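Local coordinates for protein pyroglutamyl-peptidase I (Fervidobacterium islandicum, PDB 6LTQ) that probably removes N-terminal pyroglutamyl residues from peptides as a thermophilic pyrrolidone carboxyl peptidase, in a bacterium that degrades keratin, at residues 28-32 / 33-37; 127-131 / 132-136; 211-214 / 215-219. All blocks are in the same frame, centred on the assembly; numbering follows the deposited sequence.

Contact 1 (28-32 / 33-37)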
loop_
_atom_site.group_PDB
_atom_site.type_symbol
_atom_site.label_atom_id
_atom_site.label_comp_id
_atom_site.label_asym_id
_atom_site.label_seq_id
_atom_site.Cartn_x
_atom_site.Cartn_y
_atom_site.Cartn_z
ATOM N N GLU D 28 -0.123 19.147 -11.861
ATOM C CA GLU D 28 0.736 18.491 -12.839
ATOM C C GLU D 28 0.897 19.363 -14.079
ATOM O O GLU D 28 0.011 20.142 -14.432
ATOM C CB GLU D 28 0.161 17.123 -13.223
ATOM C CG GLU D 28 0.035 16.141 -12.046
ATOM C CD GLU D 28 1.392 15.666 -11.514
ATOM O OE1 GLU D 28 2.372 15.620 -12.301
ATOM O OE2 GLU D 28 1.477 15.344 -10.301
ATOM N N LYS D 29 2.039 19.224 -14.752
ATOM C CA LYS D 29 2.247 19.915 -16.019
ATOM C C LYS D 29 1.926 19.041 -17.220
ATOM O O LYS D 29 1.922 19.532 -18.350
ATOM C CB LYS D 29 3.688 20.433 -16.120
ATOM C CG LYS D 29 4.713 19.597 -15.366
ATOM C CD LYS D 29 6.103 20.237 -15.388
ATOM C CE LYS D 29 6.788 20.039 -16.734
ATOM N NZ LYS D 29 8.275 20.132 -16.635
ATOM N N VAL D 30 1.689 17.749 -17.009
ATOM C CA VAL D 30 1.350 16.832 -18.083
ATOM C C VAL D 30 0.240 15.905 -17.588
ATOM O O VAL D 30 -0.021 15.792 -16.389
ATOM C CB VAL D 30 2.579 16.014 -18.553
ATOM C CG1 VAL D 30 2.933 14.935 -17.542
ATOM C CG2 VAL D 30 2.325 15.395 -19.885
ATOM N N ASN D 31 -0.416 15.261 -18.531
ATOM C CA ASN D 31 -1.412 14.239 -18.240
ATOM C C ASN D 31 -1.176 13.082 -19.199
ATOM O O ASN D 31 -1.198 13.279 -20.423
ATOM C CB ASN D 31 -2.828 14.805 -18.381
ATOM C CG ASN D 31 -3.906 13.835 -17.895
ATOM O OD1 ASN D 31 -3.815 12.619 -18.116
ATOM N ND2 ASN D 31 -4.955 14.377 -17.269
ATOM N N PRO D 32 -0.930 11.863 -18.692
ATOM C CA PRO D 32 -0.672 10.741 -19.611
ATOM C C PRO D 32 -1.786 10.501 -20.619
ATOM O O PRO D 32 -1.501 10.069 -21.742
ATOM C CB PRO D 32 -0.501 9.536 -18.662
ATOM C CG PRO D 32 -1.239 9.932 -17.415
ATOM C CD PRO D 32 -1.001 11.419 -17.285
ATOM N N SER D 33 -3.051 10.700 -20.241
ATOM C CA SER D 33 -4.131 10.530 -21.215
ATOM C C SER D 33 -3.973 11.495 -22.393
ATOM O O SER D 33 -4.127 11.095 -23.550
ATOM C CB SER D 33 -5.502 10.669 -20.551
ATOM O OG SER D 33 -5.710 11.937 -19.963
ATOM N N MET D 34 -3.693 12.768 -22.113
ATOM C CA MET D 34 -3.499 13.740 -23.195
ATOM C C MET D 34 -2.312 13.352 -24.078
ATOM O O MET D 34 -2.410 13.374 -25.313
ATOM C CB MET D 34 -3.303 15.138 -22.593
ATOM C CG MET D 34 -3.143 16.336 -23.596
ATOM S SD MET D 34 -3.103 17.858 -22.627
ATOM C CE MET D 34 -2.527 19.011 -23.879
ATOM N N ARG D 35 -1.189 12.949 -23.469
ATOM C CA ARG D 35 -0.014 12.597 -24.271
ATOM C C ARG D 35 -0.274 11.398 -25.176
ATOM O O ARG D 35 0.149 11.397 -26.337
ATOM C CB ARG D 35 1.187 12.302 -23.378
ATOM C CG ARG D 35 1.608 13.460 -22.530
ATOM C CD ARG D 35 2.561 14.367 -23.278
ATOM N NE ARG D 35 3.727 13.644 -23.769
ATOM C CZ ARG D 35 4.878 13.560 -23.112
ATOM N NH1 ARG D 35 5.893 12.883 -23.637
ATOM N NH2 ARG D 35 5.013 14.148 -21.928
ATOM N N ILE D 36 -0.958 10.362 -24.669
ATOM C CA ILE D 36 -1.253 9.189 -25.499
ATOM C C ILE D 36 -2.162 9.568 -26.659
ATOM O O ILE D 36 -2.003 9.074 -27.785
ATOM C CB ILE D 36 -1.893 8.059 -24.668
ATOM C CG1 ILE D 36 -0.938 7.509 -23.613
ATOM C CG2 ILE D 36 -2.378 6.911 -25.583
ATOM C CD1 ILE D 36 -1.625 6.451 -22.730
ATOM N N VAL D 37 -3.174 10.395 -26.385
ATOM C CA VAL D 37 -4.100 10.790 -27.438
ATOM C C VAL D 37 -3.344 11.545 -28.534
ATOM O O VAL D 37 -3.519 11.271 -29.730
ATOM C CB VAL D 37 -5.249 11.632 -26.853
ATOM C CG1 VAL D 37 -6.041 12.307 -27.990
ATOM C CG2 VAL D 37 -6.196 10.765 -26.008
#
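Asn31 reaches forward over the start of helix 32-40 and takes hold of Ser33. From Asn31 CB, which passes 4.3 Å from Met34 CB, the chain turns so that CG lies opposite the backbone N (chi1 -172°), and this carries the amide alongside the first turn. At the tip, OD1 accepts two bonds. Ser33 N gives the capping bond, 3.0 Å to Asn31 OD1, from moderately outside the carbonyl plane. The second comes from Ser33 OG, 2.7 Å from Asn31 OD1 and well above the same face of that plane. The other branch, ND2, donates to Glu23 O, and Ser33 OG also bonds Phe22 N, so both polar groups are tied to the end of strand 15-22 and the loop beyond it. Behind the cap, Asn31 O receives Arg35 N at 3.1 Å with a nearly straight N-H (165°). The aliphatic part of Arg35 then crosses Val30 at about a right angle, CG lying 3.4 Å from Val30 CG2. Asn31 is thus the N-cap residue and Pro32, which has no N-H to offer, fills the first helical position. Held at both OD1 and ND2, the side-chain amide of Asn31 cannot easily rotate, so the buried start of the helix stays capped.

Contact 2 (127-131 / 132-136); sequences TRVKI and KAVAE
Ala135 N donates to Ile131 O over 3.1 Å, with an N-H...O angle of 168°, the shortest sound bond between the two halves of this helix start. One residue earlier, Val134 N reaches Lys130 O at 3.2 Å. The same Lys130 carbonyl is touched by carbon from two sides: Ala133 CB and the CG2 branch of Val134 each come to 3.5 Å from Lys130 O. With CG1 of Val134 opposite the backbone N (chi1 -177°), CG2 falls beside that N and turns back toward the preceding loop, where it meets Val129 CG1 at 4.3 Å. The methyl of Ala133 also meets Lys130 CB, 4.1 Å from Ala133 CB, and the remaining lysine chain bends off from the helix.

Ahead of the helix stands an ST turn, in which Thr127 OG1 accepts from Val129 N at 3.0 Å; an inverse gamma turn centred on Lys130, the N-cap residue, follows. Together they swing the chain from strand 124-126 into helix 131-140, which lies against the central sheet: Ile131 rests on Leu92, Val147 and Leu177, and Val134 on Leu92. Phe220 touches Val129, Ala133 and Val134. Lys132, bent along its length, takes its ammonium group out to salt bridges with Asp114 and Asp101 of the second subunit.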
loop_
_atom_site.group_PDB
_atom_site.type_symbol
_atom_site.label_atom_id
_atom_site.label_comp_id
_atom_site.label_asym_id
_atom_site.label_seq_id
_atom_site.Cartn_x
_atom_site.Cartn_y
_atom_site.Cartn_z
ATOM N N THR D 127 -19.968 -1.036 -17.943
ATOM C CA THR D 127 -19.677 -1.172 -19.369
ATOM C C THR D 127 -20.203 -2.499 -19.896
ATOM O O THR D 127 -20.290 -3.499 -19.176
ATOM C CB THR D 127 -18.168 -1.084 -19.670
ATOM O OG1 THR D 127 -17.966 -1.134 -21.094
ATOM C CG2 THR D 127 -17.422 -2.271 -19.049
ATOM N N ARG D 128 -20.594 -2.493 -21.169
ATOM C CA ARG D 128 -20.948 -3.722 -21.848
ATOM C C ARG D 128 -19.798 -4.282 -22.665
ATOM O O ARG D 128 -19.931 -5.369 -23.231
ATOM C CB ARG D 128 -22.176 -3.499 -22.739
ATOM C CG ARG D 128 -23.324 -2.811 -22.011
ATOM C CD ARG D 128 -24.575 -2.717 -22.890
ATOM N NE ARG D 128 -24.365 -1.901 -24.085
ATOM C CZ ARG D 128 -24.350 -2.381 -25.328
ATOM N NH1 ARG D 128 -24.522 -3.682 -25.554
ATOM N NH2 ARG D 128 -24.150 -1.559 -26.350
ATOM N N VAL D 129 -18.667 -3.576 -22.715
ATOM C CA VAL D 129 -17.462 -4.113 -23.340
ATOM C C VAL D 129 -16.992 -5.325 -22.543
ATOM O O VAL D 129 -17.150 -5.390 -21.315
ATOM C CB VAL D 129 -16.372 -3.021 -23.400
ATOM C CG1 VAL D 129 -15.053 -3.545 -23.968
ATOM C CG2 VAL D 129 -16.860 -1.806 -24.187
ATOM N N LYS D 130 -16.415 -6.302 -23.243
ATOM C CA LYS D 130 -15.916 -7.523 -22.611
ATOM C C LYS D 130 -14.624 -7.191 -21.867
ATOM O O LYS D 130 -13.509 -7.430 -22.333
ATOM C CB LYS D 130 -15.702 -8.612 -23.644
ATOM C CG LYS D 130 -16.968 -8.984 -24.404
ATOM C CD LYS D 130 -16.643 -9.962 -25.516
ATOM C CE LYS D 130 -16.516 -11.380 -24.976
ATOM N NZ LYS D 130 -17.785 -12.155 -25.118
ATOM N N ILE D 131 -14.786 -6.608 -20.679
ATOM C CA ILE D 131 -13.651 -5.972 -20.025
ATOM C C ILE D 131 -12.635 -7.003 -19.536
ATOM O O ILE D 131 -11.422 -6.736 -19.541
ATOM C CB ILE D 131 -14.159 -5.043 -18.906
ATOM C CG1 ILE D 131 -13.018 -4.202 -18.326
ATOM C CG2 ILE D 131 -14.929 -5.809 -17.819
ATOM C CD1 ILE D 131 -13.538 -3.059 -17.439
ATOM N N LYS D 132 -13.080 -8.202 -19.137
ATOM C CA LYS D 132 -12.111 -9.207 -18.705
ATOM C C LYS D 132 -11.245 -9.665 -19.867
ATOM O O LYS D 132 -10.051 -9.956 -19.689
ATOM C CB LYS D 132 -12.820 -10.419 -18.090
ATOM C CG LYS D 132 -13.626 -10.110 -16.847
ATOM C CD LYS D 132 -12.757 -9.697 -15.685
ATOM C CE LYS D 132 -12.453 -10.898 -14.813
ATOM N NZ LYS D 132 -13.686 -11.690 -14.564
ATOM N N ALA D 133 -11.826 -9.727 -21.068
ATOM C CA ALA D 133 -11.042 -10.083 -22.242
ATOM C C ALA D 133 -10.007 -9.009 -22.579
ATOM O O ALA D 133 -8.916 -9.340 -23.062
ATOM C CB ALA D 133 -11.971 -10.341 -23.439
ATOM N N VAL D 134 -10.319 -7.730 -22.352
ATOM C CA VAL D 134 -9.309 -6.691 -22.545
ATOM C C VAL D 134 -8.144 -6.920 -21.584
ATOM O O VAL D 134 -6.976 -6.931 -21.986
ATOM C CB VAL D 134 -9.914 -5.289 -22.350
ATOM C CG1 VAL D 134 -8.855 -4.196 -22.621
ATOM C CG2 VAL D 134 -11.132 -5.081 -23.240
ATOM N N ALA D 135 -8.464 -7.131 -20.303
ATOM C CA ALA D 135 -7.421 -7.354 -19.301
ATOM C C ALA D 135 -6.596 -8.575 -19.644
ATOM O O ALA D 135 -5.365 -8.559 -19.522
ATOM C CB ALA D 135 -8.041 -7.509 -17.907
ATOM N N GLU D 136 -7.254 -9.642 -20.096
ATOM C CA GLU D 136 -6.524 -10.857 -20.414
ATOM C C GLU D 136 -5.611 -10.652 -21.619
ATOM O O GLU D 136 -4.489 -11.159 -21.639
ATOM C CB GLU D 136 -7.502 -12.000 -20.657
ATOM C CG GLU D 136 -7.662 -12.896 -19.446
ATOM C CD GLU D 136 -6.442 -13.789 -19.237
ATOM O OE1 GLU D 136 -6.560 -15.017 -19.437
ATOM O OE2 GLU D 136 -5.368 -13.260 -18.876
#

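Contact 3 (211-214 / 215-219); sequences RLIL and ENLKE
Asn216 folds back on Leu212 at the C-terminal end of helix 203-215, and the tightly packed part of the contact is built round Leu212 O. The amide nitrogen ND2 of Asn216 stands 2.8 Å from Leu212 O, with an almost straight N-H (172°), in the carbonyl plane and on a lone pair; the oxygen also lies close to the plane of the amide. CG of Asn216 sits beside its own backbone N (chi1 -68°), which lays the side chain alongside that of Leu212 and brings ND2 over the last turn. The backbone N of Asn216 is shared: it bonds Ile213 O at 3.2 Å, from above the carbonyl plane, and makes a weak bond to Leu212 O. The apolar flank nearby faces the protein interior. Leu217 CD1 meets Ile213 CG2 at 4.3 Å, and Leu214 and Leu217 both rest on Val17 of strand 15-22.

The other flank is looser. Arg211 and Glu215 run side by side, pointing the same way, after the ordinary helical bond from Glu215 N to Arg211 O at 2.8 Å. What touches is the aliphatic shaft, Arg211 CD being 3.5 Å from Glu215 OE2. The opposite charges may attract at long range, but they do not meet: Arg211 NE is 4.9 Å from Glu215 OE2. The guanidinium and carboxylate planes are turned 68° from each other. Farther along, exposed Lys218 curls back so that NZ bonds the backbone Glu215 O at 2.7 Å.

The backbone and side-chain bonds of Asn216 thus fall where the chain first leaves helical geometry, just before the 3-10 segment starting at Leu217. This is a helix C terminus closed by a side-chain amide reaching a carbonyl four residues back, on a helix packed against the parallel strands of an alpha/beta fold.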
loop_
_atom_site.group_PDB
_atom_site.type_symbol
_atom_site.label_atom_id
_atom_site.label_comp_id
_atom_site.label_asym_id
_atom_site.label_seq_id
_atom_site.Cartn_x
_atom_site.Cartn_y
_atom_site.Cartn_z
ATOM N N ARG D 211 -2.860 1.212 -27.810
ATOM C CA ARG D 211 -2.761 0.748 -29.197
ATOM C C ARG D 211 -3.310 -0.660 -29.338
ATOM O O ARG D 211 -4.118 -0.941 -30.231
ATOM C CB ARG D 211 -1.298 0.884 -29.645
ATOM C CG ARG D 211 -0.939 0.568 -31.107
ATOM C CD ARG D 211 0.322 -0.197 -31.309
ATOM N NE ARG D 211 1.463 0.531 -30.740
ATOM C CZ ARG D 211 2.764 0.218 -30.797
ATOM N NH1 ARG D 211 3.242 -0.716 -31.604
ATOM N NH2 ARG D 211 3.647 1.034 -30.151
ATOM N N LEU D 212 -2.960 -1.534 -28.398
ATOM C CA LEU D 212 -3.431 -2.911 -28.454
ATOM C C LEU D 212 -4.938 -3.009 -28.264
ATOM O O LEU D 212 -5.579 -3.911 -28.822
ATOM C CB LEU D 212 -2.715 -3.768 -27.406
ATOM C CG LEU D 212 -1.281 -4.190 -27.743
ATOM C CD1 LEU D 212 -0.517 -4.619 -26.473
ATOM C CD2 LEU D 212 -1.294 -5.311 -28.788
ATOM N N ILE D 213 -5.516 -2.153 -27.417
ATOM C CA ILE D 213 -6.968 -2.169 -27.260
ATOM C C ILE D 213 -7.632 -1.788 -28.581
ATOM O O ILE D 213 -8.572 -2.448 -29.044
ATOM C CB ILE D 213 -7.410 -1.235 -26.122
ATOM C CG1 ILE D 213 -6.883 -1.717 -24.754
ATOM C CG2 ILE D 213 -8.944 -1.135 -26.095
ATOM C CD1 ILE D 213 -7.086 -0.688 -23.654
ATOM N N LEU D 214 -7.135 -0.719 -29.207
ATOM C CA LEU D 214 -7.697 -0.260 -30.476
ATOM C C LEU D 214 -7.530 -1.308 -31.566
ATOM O O LEU D 214 -8.453 -1.540 -32.356
ATOM C CB LEU D 214 -7.035 1.047 -30.894
ATOM C CG LEU D 214 -7.362 2.265 -30.034
ATOM C CD1 LEU D 214 -6.399 3.413 -30.340
ATOM C CD2 LEU D 214 -8.838 2.695 -30.182
ATOM N N GLU D 215 -6.369 -1.973 -31.612
ATOM C CA GLU D 215 -6.127 -2.966 -32.654
ATOM C C GLU D 215 -7.007 -4.198 -32.506
ATOM O O GLU D 215 -7.227 -4.899 -33.497
ATOM C CB GLU D 215 -4.667 -3.423 -32.653
ATOM C CG GLU D 215 -3.689 -2.470 -33.295
ATOM C CD GLU D 215 -2.249 -2.947 -33.161
ATOM O OE1 GLU D 215 -2.033 -4.019 -32.559
ATOM O OE2 GLU D 215 -1.332 -2.221 -33.594
ATOM N N ASN D 216 -7.504 -4.497 -31.303
ATOM C CA ASN D 216 -8.214 -5.752 -31.076
ATOM C C ASN D 216 -9.679 -5.544 -30.697
ATOM O O ASN D 216 -10.311 -6.456 -30.155
ATOM C CB ASN D 216 -7.480 -6.569 -30.009
ATOM C CG ASN D 216 -6.140 -7.066 -30.498
ATOM O OD1 ASN D 216 -6.061 -8.103 -31.154
ATOM N ND2 ASN D 216 -5.072 -6.317 -30.198
ATOM N N LEU D 217 -10.232 -4.373 -31.025
ATOM C CA LEU D 217 -11.535 -3.958 -30.520
ATOM C C LEU D 217 -12.628 -4.958 -30.869
ATOM O O LEU D 217 -13.579 -5.139 -30.101
ATOM C CB LEU D 217 -11.876 -2.581 -31.082
ATOM C CG LEU D 217 -12.651 -1.594 -30.215
ATOM C CD1 LEU D 217 -12.310 -1.763 -28.742
ATOM C CD2 LEU D 217 -12.330 -0.191 -30.668
ATOM N N LYS D 218 -12.525 -5.603 -32.035
ATOM C CA LYS D 218 -13.560 -6.541 -32.470
ATOM C C LYS D 218 -13.811 -7.623 -31.441
ATOM O O LYS D 218 -14.970 -7.999 -31.217
ATOM C CB LYS D 218 -13.202 -7.229 -33.793
ATOM C CG LYS D 218 -13.057 -6.360 -35.043
ATOM C CD LYS D 218 -11.885 -5.442 -34.887
ATOM C CE LYS D 218 -10.620 -6.249 -34.613
ATOM N NZ LYS D 218 -9.386 -5.536 -34.997
ATOM N N GLU D 219 -12.758 -8.109 -30.786
ATOM C CA GLU D 219 -12.872 -9.187 -29.815
ATOM C C GLU D 219 -13.473 -8.739 -28.489
ATOM O O GLU D 219 -13.637 -9.572 -27.594
ATOM C CB GLU D 219 -11.500 -9.809 -29.562
ATOM C CG GLU D 219 -10.743 -10.169 -30.823
ATOM C CD GLU D 219 -10.816 -11.650 -31.160
ATOM O OE1 GLU D 219 -11.916 -12.140 -31.496
ATOM O OE2 GLU D 219 -9.768 -12.327 -31.088
#

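From the N terminus, contact 1 ends the loop after strand 15-22 by starting helix 32-40. Contact 2 does likewise for the passage from strand 124-126 to helix 131-140, and contact 3 finishes helix 203-215 near the end of the chain. The three follow in series, none nested in or crossing another. Contacts 1 and 2 lie on opposite sides of the chain's centre, their own centres 24 Å apart. Contacts 2 and 3 touch: Val134 CG1 packs 3.8 Å from Ile213 CG1, so helices 131-140 and 203-215 are neighbours. Contact 1 reaches helix 203-215 nearer its start, through Gln206 and Thr207, and that helix links all three regions.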